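Local coordinates for protein regulator of chromosome condensation (Saccharomyces cerevisiae, PDB 3OF7) that promotes the exchange of GDP for GTP on the Ran-type GTPases GSP1 and GSP2, binds chromatin and controls RNA metabolism and nuclear transport, at residues D65-I70 with N87-G92; K213-F218 with Q233-R238; E405-A408 with F414-D417. All coordinates share one frame; numbering follows the deposited sequence.

Contact 1 of 3, residues D65-I70 with N87-G92; sequences DEAKII and NVWSWG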
ATOM      1  N   ASP A  65      20.802 -12.457  -5.210  1.00 24.05           N
ATOM      2  CA  ASP A  65      22.126 -12.333  -5.822  0.50 24.39           C
ATOM      3  C   ASP A  65      22.078 -12.050  -7.325  1.00 24.35           C
ATOM      4  O   ASP A  65      23.101 -11.735  -7.930  1.00 24.86           O
ATOM      5  CB  ASP A  65      22.985 -13.574  -5.523  0.50 24.29           C
ATOM      6  CG  ASP A  65      22.598 -14.784  -6.368  0.50 24.83           C
ATOM      7  OD2 ASP A  65      21.408 -14.943  -6.717  0.50 25.26           O
ATOM      8  N   GLU A  66      20.895 -12.185  -7.923  1.00 23.99           N
ATOM      9  CA  GLU A  66      20.736 -11.998  -9.360  1.00 23.78           C
ATOM     10  C   GLU A  66      19.655 -10.970  -9.714  1.00 23.27           C
ATOM     11  O   GLU A  66      19.930  -9.982 -10.414  1.00 23.10           O
ATOM     12  CB  GLU A  66      20.448 -13.338 -10.047  1.00 23.86           C
ATOM     13  CG  GLU A  66      20.783 -13.349 -11.533  1.00 26.05           C
ATOM     14  N   ALA A  67      18.429 -11.206  -9.253  1.00 21.94           N
ATOM     15  CA  ALA A  67      17.347 -10.241  -9.483  1.00 20.98           C
ATOM     16  C   ALA A  67      17.653  -8.925  -8.769  1.00 20.07           C
ATOM     17  O   ALA A  67      17.427  -7.855  -9.321  1.00 19.99           O
ATOM     18  CB  ALA A  67      16.007 -10.805  -9.041  1.00 21.02           C
ATOM     19  N   LYS A  68      18.187  -9.015  -7.555  1.00 19.08           N
ATOM     20  CA  LYS A  68      18.629  -7.839  -6.783  1.00 18.42           C
ATOM     21  C   LYS A  68      17.519  -6.799  -6.604  1.00 17.42           C
ATOM     22  O   LYS A  68      17.698  -5.597  -6.867  1.00 16.45           O
ATOM     23  CB  LYS A  68      19.888  -7.199  -7.389  1.00 19.05           C
ATOM     24  CG  LYS A  68      21.079  -8.161  -7.506  1.00 20.92           C
ATOM     25  CD  LYS A  68      22.298  -7.467  -8.108  1.00 24.13           C
ATOM     26  CE  LYS A  68      23.518  -8.389  -8.114  0.90 26.70           C
ATOM     27  NZ  LYS A  68      24.648  -7.788  -8.894  1.00 28.56           N
ATOM     28  N   ILE A  69      16.375  -7.281  -6.137  1.00 15.99           N
ATOM     29  CA  ILE A  69      15.230  -6.420  -5.863  1.00 14.75           C
ATOM     30  C   ILE A  69      15.522  -5.498  -4.674  1.00 14.93           C
ATOM     31  O   ILE A  69      15.981  -5.956  -3.622  1.00 14.32           O
ATOM     32  CB  ILE A  69      13.963  -7.262  -5.597  1.00 14.77           C
ATOM     33  CG1 ILE A  69      13.630  -8.146  -6.815  1.00 14.93           C
ATOM     34  CG2 ILE A  69      12.774  -6.359  -5.194  1.00 13.12           C
ATOM     35  CD1 ILE A  69      13.517  -7.382  -8.165  1.00 15.65           C
ATOM     36  N   ILE A  70      15.263  -4.199  -4.858  1.00 14.40           N
ATOM     37  CA  ILE A  70      15.456  -3.206  -3.797  1.00 14.79           C
ATOM     38  C   ILE A  70      14.186  -2.407  -3.437  1.00 14.20           C
ATOM     39  O   ILE A  70      14.212  -1.572  -2.535  1.00 14.90           O
ATOM     40  CB  ILE A  70      16.621  -2.233  -4.140  1.00 15.08           C
ATOM     41  CG1 ILE A  70      16.518  -1.728  -5.581  1.00 16.72           C
ATOM     42  CG2 ILE A  70      17.965  -2.938  -3.963  1.00 14.65           C
ATOM     43  CD1 ILE A  70      15.612  -0.539  -5.786  1.00 17.78           C
ATOM     44  N   ASN A  87      15.232  -1.802 -13.454  1.00 18.64           N
ATOM     45  CA  ASN A  87      14.237  -2.557 -14.225  1.00 18.70           C
ATOM     46  C   ASN A  87      13.007  -2.780 -13.361  1.00 18.14           C
ATOM     47  O   ASN A  87      13.127  -2.995 -12.153  1.00 17.32           O
ATOM     48  CB  ASN A  87      14.769  -3.914 -14.679  1.00 18.68           C
ATOM     49  CG  ASN A  87      15.846  -3.802 -15.741  1.00 21.35           C
ATOM     50  OD1 ASN A  87      15.615  -3.298 -16.848  1.00 21.86           O
ATOM     51  ND2 ASN A  87      17.028  -4.293 -15.411  0.90 22.77           N
ATOM     52  N   VAL A  88      11.838  -2.731 -13.993  1.00 17.85           N
ATOM     53  CA  VAL A  88      10.573  -2.998 -13.320  1.00 17.38           C
ATOM     54  C   VAL A  88      10.102  -4.427 -13.585  1.00 17.27           C
ATOM     55  O   VAL A  88       9.940  -4.841 -14.745  1.00 17.97           O
ATOM     56  CB  VAL A  88       9.478  -1.974 -13.731  1.00 17.53           C
ATOM     57  CG1 VAL A  88       8.169  -2.235 -12.986  1.00 16.58           C
ATOM     58  CG2 VAL A  88       9.956  -0.541 -13.479  1.00 17.46           C
ATOM     59  N   TRP A  89       9.908  -5.176 -12.505  1.00 16.61           N
ATOM     60  CA  TRP A  89       9.383  -6.530 -12.557  1.00 16.60           C
ATOM     61  C   TRP A  89       7.905  -6.475 -12.174  1.00 16.30           C
ATOM     62  O   TRP A  89       7.492  -5.616 -11.390  1.00 16.14           O
ATOM     63  CB  TRP A  89      10.095  -7.415 -11.541  1.00 16.51           C
ATOM     64  CG  TRP A  89      11.576  -7.610 -11.746  1.00 17.46           C
ATOM     65  CD1 TRP A  89      12.557  -6.654 -11.702  1.00 18.83           C
ATOM     66  CD2 TRP A  89      12.236  -8.853 -11.989  1.00 18.93           C
ATOM     67  NE1 TRP A  89      13.794  -7.232 -11.919  1.00 18.15           N
ATOM     68  CE2 TRP A  89      13.623  -8.581 -12.092  1.00 19.92           C
ATOM     69  CE3 TRP A  89      11.792 -10.174 -12.143  1.00 19.38           C
ATOM     70  CZ2 TRP A  89      14.568  -9.587 -12.347  1.00 20.70           C
ATOM     71  CZ3 TRP A  89      12.733 -11.172 -12.380  1.00 20.41           C
ATOM     72  CH2 TRP A  89      14.102 -10.872 -12.485  1.00 20.81           C
ATOM     73  N   SER A  90       7.124  -7.418 -12.696  1.00 16.32           N
ATOM     74  CA  SER A  90       5.698  -7.486 -12.378  1.00 16.19           C
ATOM     75  C   SER A  90       5.203  -8.923 -12.365  1.00 16.10           C
ATOM     76  O   SER A  90       5.751  -9.798 -13.054  1.00 15.81           O
ATOM     77  CB  SER A  90       4.889  -6.680 -13.402  1.00 16.63           C
ATOM     78  OG  SER A  90       4.964  -7.281 -14.685  1.00 17.06           O
ATOM     79  N   TRP A  91       4.175  -9.163 -11.558  1.00 15.56           N
ATOM     80  CA  TRP A  91       3.452 -10.430 -11.570  1.00 15.91           C
ATOM     81  C   TRP A  91       2.074 -10.218 -10.972  1.00 15.73           C
ATOM     82  O   TRP A  91       1.851  -9.251 -10.241  1.00 15.05           O
ATOM     83  CB  TRP A  91       4.218 -11.527 -10.816  1.00 15.89           C
ATOM     84  CG  TRP A  91       4.320 -11.325  -9.328  1.00 17.08           C
ATOM     85  CD1 TRP A  91       3.455 -11.791  -8.385  1.00 16.45           C
ATOM     86  CD2 TRP A  91       5.357 -10.634  -8.615  1.00 17.16           C
ATOM     87  NE1 TRP A  91       3.879 -11.428  -7.134  1.00 17.61           N
ATOM     88  CE2 TRP A  91       5.043 -10.714  -7.244  1.00 16.38           C
ATOM     89  CE3 TRP A  91       6.510  -9.938  -9.006  1.00 17.07           C
ATOM     90  CZ2 TRP A  91       5.846 -10.138  -6.250  1.00 17.14           C
ATOM     91  CZ3 TRP A  91       7.308  -9.362  -8.016  1.00 17.37           C
ATOM     92  CH2 TRP A  91       6.966  -9.460  -6.661  1.00 17.41           C
ATOM     93  N   GLY A  92       1.155 -11.121 -11.295  1.00 16.07           N
ATOM     94  CA  GLY A  92      -0.228 -11.015 -10.859  1.00 16.94           C
ATOM     95  C   GLY A  92      -1.175 -11.020 -12.039  1.00 17.91           C
ATOM     96  O   GLY A  92      -0.846 -11.533 -13.118  1.00 17.91           O
TER
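A67 meets the indole of W89 through its methyl group, CB resting 3.8 Å from CZ2 and almost as near CH2, so that the benzo half of the ring system receives it obliquely. Two residues further on, where the loop turns into strand 69-74, I69 takes up the other half. Its CD1 stands over one face of the indole, 3.8 Å from the centroid of the five-membered ring and only 15° off the normal, a CH-pi contact; the closest ring atom is CD1 of W89, 3.7 Å from CD1 of I69. The isoleucine reaches the indole through its longer branch: CG1 lies anti to the carbonyl carbon (chi1 -60°), and the bend at chi2 carries CD1 up to the ring.

This is packing within one blade of the RCC1 beta-propeller. Strand 78-83 runs between the two strands concerned, antiparallel to both, so I69 and W89 reach each other across an intervening strand, with A81 touched by I69 and hydrogen-bonded through its backbone to W89. The indole N-H is used as well: NE1 of W89 is hydrogen-bonded to D83, while L62 and K135 touch the same side chain.

Contact 2 of 3, residues K213-F218 with Q233-R238; sequences KDHILF and QNQLGR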
ATOM      1  N   LYS A 213      -7.512   1.790  -4.555  1.00 12.48           N
ATOM      2  CA  LYS A 213      -8.075   0.633  -5.250  0.50 12.35           C
ATOM      3  C   LYS A 213      -8.230   0.920  -6.744  1.00 12.07           C
ATOM      4  O   LYS A 213      -7.759   0.155  -7.579  1.00 11.65           O
ATOM      5  CB  LYS A 213      -9.427   0.247  -4.647  0.50 12.60           C
ATOM      6  CG  LYS A 213     -10.146  -0.882  -5.378  0.50 13.54           C
ATOM      7  CD  LYS A 213     -11.575  -1.045  -4.864  0.50 15.38           C
ATOM      8  CE  LYS A 213     -12.292  -2.178  -5.582  0.50 15.63           C
ATOM      9  NZ  LYS A 213     -11.803  -3.525  -5.163  0.50 17.05           N
ATOM     10  N   ASP A 214      -8.906   2.017  -7.071  1.00 12.49           N
ATOM     11  CA  ASP A 214      -9.097   2.410  -8.473  1.00 12.89           C
ATOM     12  C   ASP A 214      -8.907   3.913  -8.679  1.00 13.18           C
ATOM     13  O   ASP A 214      -9.600   4.553  -9.485  1.00 13.06           O
ATOM     14  CB  ASP A 214     -10.456   1.921  -9.005  1.00 13.01           C
ATOM     15  CG  ASP A 214     -10.434   0.452  -9.404  1.00 12.95           C
ATOM     16  OD1 ASP A 214      -9.631   0.071 -10.284  1.00 14.01           O
ATOM     17  OD2 ASP A 214     -11.245  -0.325  -8.842  1.00 13.89           O
ATOM     18  N   HIS A 215      -7.953   4.460  -7.934  1.00 13.03           N
ATOM     19  CA  HIS A 215      -7.496   5.826  -8.099  1.00 13.38           C
ATOM     20  C   HIS A 215      -6.057   5.874  -7.616  1.00 13.33           C
ATOM     21  O   HIS A 215      -5.604   4.982  -6.886  1.00 12.64           O
ATOM     22  CB  HIS A 215      -8.335   6.789  -7.252  1.00 13.42           C
ATOM     23  CG  HIS A 215      -8.101   6.637  -5.784  1.00 14.47           C
ATOM     24  ND1 HIS A 215      -7.197   7.414  -5.088  1.00 16.77           N
ATOM     25  CD2 HIS A 215      -8.618   5.767  -4.888  1.00 13.62           C
ATOM     26  CE1 HIS A 215      -7.185   7.040  -3.822  1.00 13.03           C
ATOM     27  NE2 HIS A 215      -8.038   6.043  -3.675  1.00 16.14           N
ATOM     28  N   ILE A 216      -5.354   6.930  -7.994  1.00 13.19           N
ATOM     29  CA  ILE A 216      -4.006   7.161  -7.513  1.00 13.59           C
ATOM     30  C   ILE A 216      -3.848   8.657  -7.223  1.00 13.97           C
ATOM     31  O   ILE A 216      -4.417   9.504  -7.932  1.00 14.34           O
ATOM     32  CB  ILE A 216      -2.942   6.595  -8.518  1.00 13.74           C
ATOM     33  CG1 ILE A 216      -1.504   6.821  -8.005  1.00 13.57           C
ATOM     34  CG2 ILE A 216      -3.165   7.164  -9.935  1.00 13.55           C
ATOM     35  CD1 ILE A 216      -0.441   6.080  -8.821  1.00 14.34           C
ATOM     36  N   LEU A 217      -3.114   8.964  -6.157  1.00 14.44           N
ATOM     37  CA  LEU A 217      -2.780  10.337  -5.785  1.00 14.61           C
ATOM     38  C   LEU A 217      -1.320  10.617  -6.136  1.00 15.02           C
ATOM     39  O   LEU A 217      -0.495   9.708  -6.114  1.00 14.47           O
ATOM     40  CB  LEU A 217      -2.991  10.552  -4.291  1.00 14.24           C
ATOM     41  CG  LEU A 217      -4.353  10.238  -3.659  1.00 14.64           C
ATOM     42  CD1 LEU A 217      -4.294  10.558  -2.206  1.00 14.80           C
ATOM     43  CD2 LEU A 217      -5.457  11.053  -4.330  1.00 15.35           C
ATOM     44  N   PHE A 218      -1.028  11.873  -6.477  1.00 15.67           N
ATOM     45  CA  PHE A 218       0.336  12.342  -6.755  1.00 16.40           C
ATOM     46  C   PHE A 218       0.589  13.587  -5.910  1.00 16.66           C
ATOM     47  O   PHE A 218      -0.331  14.386  -5.670  1.00 17.04           O
ATOM     48  CB  PHE A 218       0.536  12.731  -8.234  1.00 16.31           C
ATOM     49  CG  PHE A 218       0.189  11.652  -9.234  1.00 16.94           C
ATOM     50  CD1 PHE A 218       1.168  10.789  -9.715  1.00 17.57           C
ATOM     51  CD2 PHE A 218      -1.110  11.525  -9.725  1.00 17.24           C
ATOM     52  CE1 PHE A 218       0.865   9.800 -10.659  1.00 17.09           C
ATOM     53  CE2 PHE A 218      -1.432  10.531 -10.661  1.00 16.99           C
ATOM     54  CZ  PHE A 218      -0.442   9.667 -11.129  1.00 17.59           C
ATOM     55  N   GLN A 233     -16.534   7.487  -4.692  1.00 18.97           N
ATOM     56  CA  GLN A 233     -16.480   7.609  -3.237  1.00 19.58           C
ATOM     57  C   GLN A 233     -15.859   8.939  -2.785  1.00 19.30           C
ATOM     58  O   GLN A 233     -15.419   9.063  -1.637  1.00 19.31           O
ATOM     59  CB  GLN A 233     -15.702   6.431  -2.620  1.00 19.65           C
ATOM     60  CG  GLN A 233     -16.385   5.063  -2.732  1.00 21.66           C
ATOM     61  CD  GLN A 233     -16.271   4.439  -4.117  1.00 23.05           C
ATOM     62  OE1 GLN A 233     -15.251   4.570  -4.795  1.00 25.32           O
ATOM     63  NE2 GLN A 233     -17.320   3.753  -4.537  1.00 25.23           N
ATOM     64  N   ASN A 234     -15.835   9.925  -3.682  1.00 19.25           N
ATOM     65  CA  ASN A 234     -15.235  11.240  -3.406  1.00 19.64           C
ATOM     66  C   ASN A 234     -13.723  11.182  -3.169  1.00 19.44           C
ATOM     67  O   ASN A 234     -13.147  12.088  -2.564  1.00 19.19           O
ATOM     68  CB  ASN A 234     -15.935  11.947  -2.236  0.90 20.02           C
ATOM     69  CG  ASN A 234     -16.851  13.065  -2.695  0.50 22.03           C
ATOM     70  OD1 ASN A 234     -16.396  14.162  -3.029  0.50 24.20           O
ATOM     71  ND2 ASN A 234     -18.149  12.798  -2.700  0.90 23.53           N
ATOM     72  N   GLN A 235     -13.077  10.128  -3.663  1.00 19.58           N
ATOM     73  CA  GLN A 235     -11.636   9.961  -3.430  1.00 19.78           C
ATOM     74  C   GLN A 235     -10.795  10.984  -4.203  1.00 20.09           C
ATOM     75  O   GLN A 235      -9.638  11.232  -3.846  1.00 20.10           O
ATOM     76  CB  GLN A 235     -11.160   8.526  -3.711  1.00 19.63           C
ATOM     77  CG  GLN A 235     -11.465   7.980  -5.103  1.00 19.16           C
ATOM     78  CD  GLN A 235     -12.801   7.255  -5.148  1.00 19.20           C
ATOM     79  OE1 GLN A 235     -13.864   7.877  -5.050  1.00 17.46           O
ATOM     80  NE2 GLN A 235     -12.757   5.935  -5.299  1.00 19.19           N
ATOM     81  N   LEU A 236     -11.373  11.572  -5.249  1.00 20.37           N
ATOM     82  CA  LEU A 236     -10.643  12.532  -6.083  1.00 21.53           C
ATOM     83  C   LEU A 236     -10.668  13.947  -5.508  1.00 22.26           C
ATOM     84  O   LEU A 236     -10.087  14.863  -6.091  1.00 22.74           O
ATOM     85  CB  LEU A 236     -11.146  12.525  -7.544  1.00 21.20           C
ATOM     86  CG  LEU A 236     -11.243  11.205  -8.327  1.00 20.82           C
ATOM     87  CD1 LEU A 236     -11.893  11.439  -9.675  1.00 21.59           C
ATOM     88  CD2 LEU A 236      -9.898  10.477  -8.502  1.00 19.02           C
ATOM     89  N   GLY A 237     -11.325  14.113  -4.359  1.00 22.84           N
ATOM     90  CA  GLY A 237     -11.428  15.405  -3.683  1.00 23.65           C
ATOM     91  C   GLY A 237     -12.376  16.387  -4.353  1.00 24.11           C
ATOM     92  O   GLY A 237     -12.371  17.576  -4.033  1.00 23.91           O
ATOM     93  N   ARG A 238     -13.173  15.879  -5.292  1.00 24.33           N
ATOM     94  CA  ARG A 238     -14.184  16.656  -6.003  1.00 24.64           C
ATOM     95  C   ARG A 238     -15.305  15.701  -6.408  1.00 25.01           C
ATOM     96  O   ARG A 238     -15.053  14.523  -6.677  1.00 24.77           O
ATOM     97  CB  ARG A 238     -13.583  17.345  -7.243  1.00 24.64           C
ATOM     98  CG  ARG A 238     -13.013  16.393  -8.297  1.00 24.50           C
ATOM     99  CD  ARG A 238     -12.202  17.095  -9.377  1.00 25.11           C
ATOM    100  NE  ARG A 238     -11.517  16.114 -10.225  1.00 25.35           N
ATOM    101  CZ  ARG A 238     -12.020  15.617 -11.353  1.00 25.22           C
ATOM    102  NH1 ARG A 238     -13.206  16.025 -11.795  1.00 26.58           N
ATOM    103  NH2 ARG A 238     -11.336  14.720 -12.050  1.00 22.83           N
TER
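The imidazole of H215 carries the aliphatic part of Q235 on one face. CB of Q235 stands 3.9 Å above the ring plane, over its centre, and CG packs beside it in a CH-pi contact, 28° off the ring normal; the closest pair is CG of Q235 and CD2 of H215, at 3.6 Å. The amide itself does not stack, for its plane stands nearly upright to the imidazole, at 84°. At the root of the ring, CD2 of L236 reaches CB of H215 at 4.2 Å. The histidine's ND1 is buried here and has no polar partner in the model.

A bent chain explains how one glutamine can meet both the imidazole and Q233. With CG between the backbone N and the carbonyl carbon (chi1 56°) and a turn at chi2, Q235 lays its methylenes on the histidine and folds its amide back toward Q233. There both ends of the amide are used: OE1 of Q235 accepts a hydrogen bond from the backbone N of Q233 on a lone pair at 2.7 Å, though the N-H points rather off line, and NE2 of Q235 donates to OE1 of Q233 at 2.9 Å in a straighter bond. The paired bonds fix the rotation of the amide and link the residue before the type I turn N234-G237 to the second residue of that turn.

In the beta-propeller the contact joins a blade strand, 215-220, to the long loop between strands 225-229 and 252-253. L217 extends the packing toward the backbone O of Q235, an atom that also accepts a hydrogen bond from W281 on strand 278-281 of the next sheet. L217 and L236 both touch A227 on strand 225-229, which pairs with strand 215-220, and L217 also touches A210 on strand 206-211.

Contact 3 of 3, residues E405-A408 with F414-D417; sequences ETYA and FEDD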
ATOM      1  N   GLU A 405      -8.970 -15.744   6.634  1.00 19.18           N
ATOM      2  CA  GLU A 405      -9.447 -16.779   5.710  1.00 20.04           C
ATOM      3  C   GLU A 405      -8.561 -17.007   4.468  1.00 19.50           C
ATOM      4  O   GLU A 405      -8.524 -18.104   3.916  1.00 19.03           O
ATOM      5  CB  GLU A 405     -10.889 -16.464   5.312  1.00 20.67           C
ATOM      6  CG  GLU A 405     -11.580 -17.463   4.413  0.80 23.75           C
ATOM      7  CD  GLU A 405     -13.021 -17.061   4.171  0.70 26.63           C
ATOM      8  OE1 GLU A 405     -13.787 -17.004   5.154  0.80 28.52           O
ATOM      9  OE2 GLU A 405     -13.381 -16.777   3.009  0.70 28.76           O
ATOM     10  N   THR A 406      -7.844 -15.983   4.028  1.00 19.11           N
ATOM     11  CA  THR A 406      -6.989 -16.146   2.852  1.00 18.81           C
ATOM     12  C   THR A 406      -5.515 -16.353   3.215  1.00 18.19           C
ATOM     13  O   THR A 406      -4.665 -16.437   2.327  1.00 18.04           O
ATOM     14  CB  THR A 406      -7.136 -14.973   1.866  1.00 18.95           C
ATOM     15  OG1 THR A 406      -7.094 -13.742   2.591  1.00 20.41           O
ATOM     16  CG2 THR A 406      -8.470 -15.081   1.101  1.00 20.14           C
ATOM     17  N   TYR A 407      -5.235 -16.447   4.517  1.00 17.73           N
ATOM     18  CA  TYR A 407      -3.884 -16.714   5.063  1.00 17.90           C
ATOM     19  C   TYR A 407      -2.891 -15.592   4.761  1.00 17.21           C
ATOM     20  O   TYR A 407      -1.677 -15.794   4.806  1.00 17.12           O
ATOM     21  CB  TYR A 407      -3.327 -18.068   4.574  1.00 18.32           C
ATOM     22  CG  TYR A 407      -4.322 -19.201   4.693  1.00 20.67           C
ATOM     23  CD1 TYR A 407      -4.563 -19.813   5.925  1.00 22.68           C
ATOM     24  CD2 TYR A 407      -5.037 -19.646   3.579  1.00 22.02           C
ATOM     25  CE1 TYR A 407      -5.486 -20.846   6.047  1.00 24.16           C
ATOM     26  CE2 TYR A 407      -5.969 -20.682   3.691  1.00 24.49           C
ATOM     27  CZ  TYR A 407      -6.181 -21.276   4.926  1.00 25.17           C
ATOM     28  OH  TYR A 407      -7.091 -22.301   5.051  1.00 28.34           O
ATOM     29  N   ALA A 408      -3.419 -14.406   4.464  1.00 17.00           N
ATOM     30  CA  ALA A 408      -2.596 -13.244   4.135  1.00 16.66           C
ATOM     31  C   ALA A 408      -1.785 -12.758   5.342  1.00 16.31           C
ATOM     32  O   ALA A 408      -0.810 -12.017   5.187  1.00 16.52           O
ATOM     33  CB  ALA A 408      -3.477 -12.122   3.591  1.00 16.77           C
ATOM     34  N   PHE A 414      -4.611 -21.828  10.057  1.00 28.39           N
ATOM     35  CA  PHE A 414      -5.766 -21.401  10.838  1.00 29.05           C
ATOM     36  C   PHE A 414      -6.521 -20.345  10.033  1.00 28.78           C
ATOM     37  O   PHE A 414      -5.925 -19.346   9.618  1.00 29.19           O
ATOM     38  CB  PHE A 414      -5.324 -20.785  12.169  1.00 29.56           C
ATOM     39  CG  PHE A 414      -4.188 -21.515  12.848  0.80 31.72           C
ATOM     40  CD1 PHE A 414      -4.419 -22.686  13.565  0.80 33.08           C
ATOM     41  CD2 PHE A 414      -2.888 -21.008  12.790  0.80 33.36           C
ATOM     42  CE1 PHE A 414      -3.368 -23.353  14.201  0.90 34.26           C
ATOM     43  CE2 PHE A 414      -1.829 -21.667  13.419  0.90 34.47           C
ATOM     44  CZ  PHE A 414      -2.072 -22.838  14.130  0.90 34.21           C
ATOM     45  N   GLU A 415      -7.818 -20.557   9.816  1.00 28.14           N
ATOM     46  CA  GLU A 415      -8.634 -19.607   9.047  1.00 27.96           C
ATOM     47  C   GLU A 415      -9.156 -18.423   9.867  1.00 27.36           C
ATOM     48  O   GLU A 415      -9.516 -17.384   9.304  1.00 27.45           O
ATOM     49  CB  GLU A 415      -9.815 -20.322   8.376  1.00 28.07           C
ATOM     50  CG  GLU A 415      -9.452 -21.074   7.118  0.80 28.75           C
ATOM     51  CD  GLU A 415     -10.669 -21.635   6.398  0.50 30.00           C
ATOM     52  OE1 GLU A 415     -10.667 -22.842   6.081  0.50 30.86           O
ATOM     53  OE2 GLU A 415     -11.631 -20.873   6.151  0.50 30.77           O
ATOM     54  N   ASP A 416      -9.199 -18.579  11.189  1.00 26.90           N
ATOM     55  CA  ASP A 416      -9.801 -17.568  12.066  1.00 26.33           C
ATOM     56  C   ASP A 416      -9.043 -16.249  11.993  1.00 25.38           C
ATOM     57  O   ASP A 416      -7.816 -16.239  11.826  1.00 25.44           O
ATOM     58  CB  ASP A 416      -9.852 -18.053  13.515  0.90 26.81           C
ATOM     59  CG  ASP A 416     -10.432 -19.445  13.640  0.70 28.54           C
ATOM     60  OD1 ASP A 416      -9.662 -20.422  13.504  0.70 30.93           O
ATOM     61  OD2 ASP A 416     -11.654 -19.557  13.870  0.80 30.67           O
ATOM     62  N   ASP A 417      -9.776 -15.145  12.114  1.00 23.91           N
ATOM     63  CA  ASP A 417      -9.168 -13.811  12.119  1.00 22.64           C
ATOM     64  C   ASP A 417      -8.225 -13.634  13.305  1.00 22.08           C
ATOM     65  O   ASP A 417      -8.444 -14.214  14.373  1.00 21.56           O
ATOM     66  CB  ASP A 417     -10.245 -12.729  12.130  1.00 22.19           C
ATOM     67  CG  ASP A 417     -11.210 -12.843  10.957  1.00 21.85           C
ATOM     68  OD1 ASP A 417     -10.822 -13.376   9.893  1.00 21.50           O
ATOM     69  OD2 ASP A 417     -12.361 -12.392  11.101  1.00 21.54           O
TER
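Two parts of the long loop that leaves strand 398-402 in the RCC1 propeller come together here, inside the seventh RCC1 repeat and at the protein surface. The tyrosine Y407 and the glutamate E415 make its main side-chain contact. CG of E415 comes within 3.4 Å of OH of Y407 and lies obliquely to the ring, whose plane is turned 72° from the carboxylate. The same ring is approached on its CE1 side by the backbone O of F414, 3.9 Å away, again at a slant. Within its own segment, the carbonyl O of E405 sits 3.6 Å above the ring of Y407, offset toward the rim, so the loop backbone itself covers part of a face.

E405 and E415 have the nearest CA atoms across the pair, 4.4 Å apart. Their backbones run close, N of E405 lying 3.2 Å from O of E415, but at an angle too poor for a hydrogen bond. With CG anti to the backbone N (chi1 -177°), E405 reaches out at a slant across the other glutamate, and its CG meets OE2 of E415 at 3.8 Å. The two carboxylates, OE1 of E405 and OE2 of E415, stand 4.5 Å apart with planes steeply inclined; like charges so close would tend to raise the proton affinity of one or both, though both residues are exposed and solvent should screen them.

D417, just ahead of strand 418-419, folds back to accept a hydrogen bond at OD1 from N of G404. The backbone O atoms of T406 and A408 accept hydrogen bonds from the hydroxyls of T36 and of S444, the latter on strand 443-450 of another sheet.

The three contacts lie in series along the chain and in separate blades of one propeller. Their centres are 28 Å apart for contacts 1 and 2 and for contacts 1 and 3, and 30 Å apart for contacts 2 and 3, with nearest atoms about 13 to 14 Å from one another. None touches another. They differ in depth: contacts 1 and 2 are buried, and each has an aliphatic group over one face of a flat ring, whereas contact 3 is a surface meeting within one loop. Contacts 1 and 2 each span two consecutive RCC1 repeats, the first and second and the third and fourth, while contact 3 stays within the seventh.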